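Long-range contact in adenosine kinase (Trypanosoma brucei brucei, PDB 4N09), which probably phosphorylates adenosine to AMP with ATP as phosphate donor and magnesium as cofactor, the single step that salvages adenosine as AMP: residues A[20-25]-A[128-133]. Numbering follows the deposited sequence.
Sequences DVSAHV and VCITGK. With ADN (adenosine), chain E.
With CG of His24 anti to its carbonyl carbon (chi1 -67°) and CG1 of Ile130 turned the same way (chi1 -52°), the two side chains come together on one face of the sheet, and the extended end of Ile130 carries CD1 over the centre of the imidazole, a CH-pi contact of 4.0 Å from CD1 to the ring centroid of His24. Both belong to a parallel strand pair in the small lid sheet of this ribokinase-like (PfkB) fold, where 18-24 and 124-131 lie side by side, flanked by strands 61-64 and 134-140. Val128 N donates to Val21 O (2.9 Å), and Val128 O takes Ala23 N. Two residues on, Ile130 N reaches Ala23 O at 2.8 Å in a nearly straight bond (175° at the hydrogen), whereas the bond from Val25 N to Ile130 O is bent and weak, just where strand 18-24 ends. Cys129 and Ala23 sit on the other face, both packed on Ile54 of helix 50-55. At the opposite end of the pair the strand carries Asp20 to the adenosine: CB of Asp20 rests 3.7 Å from CG1 of Val128, while the carboxylate of Asp20 grips the ribose with both oxygens, OD1 accepting from O2' at 2.6 Å and OD2 from O3' at 2.8 Å.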
loop_
_atom_site.group_PDB
_atom_site.type_symbol
_atom_site.label_atom_id
_atom_site.label_comp_id
_atom_site.label_asym_id
_atom_site.label_seq_id
_atom_site.Cartn_x
_atom_site.Cartn_y
_atom_site.Cartn_z
ATOM N N ASP A 20 6.035 4.482 12.122
ATOM C CA ASP A 20 6.017 5.873 11.724
ATOM C C ASP A 20 6.361 6.779 12.900
ATOM O O ASP A 20 5.698 6.755 13.956
ATOM C CB ASP A 20 4.660 6.278 11.135
ATOM C CG ASP A 20 4.427 5.719 9.744
ATOM O OD1 ASP A 20 5.388 5.233 9.107
ATOM O OD2 ASP A 20 3.271 5.774 9.261
ATOM N N VAL A 21 7.397 7.590 12.695
ATOM C CA VAL A 21 7.848 8.551 13.668
ATOM C C VAL A 21 7.558 9.930 13.102
ATOM O O VAL A 21 8.193 10.375 12.154
ATOM C CB VAL A 21 9.352 8.402 13.925
ATOM C CG1 VAL A 21 9.803 9.421 14.955
ATOM C CG2 VAL A 21 9.685 6.983 14.381
ATOM N N SER A 22 6.585 10.589 13.703
ATOM C CA SER A 22 5.953 11.754 13.113
ATOM C C SER A 22 6.047 13.061 13.884
ATOM O O SER A 22 5.945 13.036 15.113
ATOM C CB SER A 22 4.476 11.429 13.034
ATOM O OG SER A 22 3.891 12.301 12.122
ATOM N N ALA A 23 6.143 14.187 13.160
ATOM C CA ALA A 23 6.229 15.509 13.786
ATOM C C ALA A 23 5.960 16.643 12.818
ATOM O O ALA A 23 6.236 16.529 11.607
ATOM C CB ALA A 23 7.601 15.702 14.364
ATOM N N HIS A 24 5.424 17.740 13.360
ATOM C CA HIS A 24 5.180 18.950 12.571
ATOM C C HIS A 24 6.474 19.732 12.343
ATOM O O HIS A 24 7.317 19.803 13.227
ATOM C CB HIS A 24 4.151 19.835 13.240
ATOM C CG HIS A 24 2.797 19.237 13.278
ATOM N ND1 HIS A 24 2.386 18.392 14.278
ATOM C CD2 HIS A 24 1.744 19.370 12.446
ATOM C CE1 HIS A 24 1.139 18.010 14.057
ATOM N NE2 HIS A 24 0.724 18.597 12.953
ATOM N N VAL A 25 6.583 20.360 11.172
ATOM C CA VAL A 25 7.859 20.773 10.661
ATOM C C VAL A 25 7.652 21.924 9.668
ATOM O O VAL A 25 6.602 22.090 9.121
ATOM C CB VAL A 25 8.524 19.513 10.049
ATOM C CG1 VAL A 25 9.083 19.764 8.682
ATOM C CG2 VAL A 25 9.564 18.926 10.989
ATOM N N VAL A 128 8.096 10.822 9.325
ATOM C CA VAL A 128 7.005 11.505 8.673
ATOM C C VAL A 128 6.928 12.944 9.092
ATOM O O VAL A 128 6.679 13.276 10.246
ATOM C CB VAL A 128 5.654 10.718 8.640
ATOM C CG1 VAL A 128 5.714 9.353 9.324
ATOM C CG2 VAL A 128 4.457 11.538 9.084
ATOM N N CYS A 129 7.147 13.806 8.113
ATOM C CA CYS A 129 7.262 15.234 8.328
ATOM C C CYS A 129 6.003 15.955 7.924
ATOM O O CYS A 129 5.677 16.028 6.746
ATOM C CB CYS A 129 8.421 15.770 7.508
ATOM S SG CYS A 129 9.901 14.828 7.782
ATOM N N ILE A 130 5.309 16.501 8.915
ATOM C CA ILE A 130 4.035 17.130 8.666
ATOM C C ILE A 130 4.250 18.615 8.402
ATOM O O ILE A 130 4.925 19.314 9.151
ATOM C CB ILE A 130 3.053 16.924 9.848
ATOM C CG1 ILE A 130 2.960 15.452 10.215
ATOM C CG2 ILE A 130 1.648 17.408 9.487
ATOM C CD1 ILE A 130 2.323 15.192 11.571
ATOM N N THR A 131 3.662 19.069 7.312
ATOM C CA THR A 131 3.579 20.475 6.967
ATOM C C THR A 131 2.166 20.720 6.551
ATOM O O THR A 131 1.817 20.470 5.399
ATOM C CB THR A 131 4.521 20.839 5.805
ATOM O OG1 THR A 131 4.238 20.020 4.667
ATOM C CG2 THR A 131 5.934 20.601 6.206
ATOM N N GLY A 132 1.329 21.126 7.496
ATOM C CA GLY A 132 -0.072 21.388 7.204
ATOM C C GLY A 132 -0.855 20.090 7.119
ATOM O O GLY A 132 -0.922 19.356 8.076
ATOM N N LYS A 133 -1.440 19.811 5.956
ATOM C CA LYS A 133 -2.143 18.543 5.689
ATOM C C LYS A 133 -1.262 17.483 5.012
ATOM O O LYS A 133 -1.638 16.298 4.983
ATOM C CB LYS A 133 -3.343 18.818 4.783
ATOM C CG LYS A 133 -4.247 19.924 5.274
ATOM C CD LYS A 133 -5.475 20.039 4.404
ATOM C CE LYS A 133 -6.382 21.135 4.931
ATOM N NZ LYS A 133 -7.750 21.058 4.355
HETATM O "O5'" ADN E . 1.021 5.661 2.940
HETATM C "C5'" ADN E . 1.990 6.179 3.851
HETATM C "C4'" ADN E . 2.741 5.040 4.491
HETATM O "O4'" ADN E . 3.839 4.720 3.658
HETATM C "C3'" ADN E . 3.360 5.352 5.827
HETATM O "O3'" ADN E . 2.520 4.709 6.769
HETATM C "C2'" ADN E . 4.758 4.743 5.782
HETATM O "O2'" ADN E . 5.123 3.872 6.890
HETATM C "C1'" ADN E . 4.711 3.966 4.484
HETATM N N9 ADN E . 5.944 3.853 3.714
HETATM C C8 ADN E . 6.660 4.880 3.226
HETATM N N7 ADN E . 7.727 4.467 2.502
HETATM C C5 ADN E . 7.637 3.130 2.545
HETATM C C6 ADN E . 8.444 2.061 1.996
HETATM N N6 ADN E . 9.521 2.352 1.261
HETATM N N1 ADN E . 8.023 0.819 2.256
HETATM C C2 ADN E . 6.912 0.541 2.985
HETATM N N3 ADN E . 6.127 1.474 3.524
HETATM C C4 ADN E . 6.455 2.735 3.319
#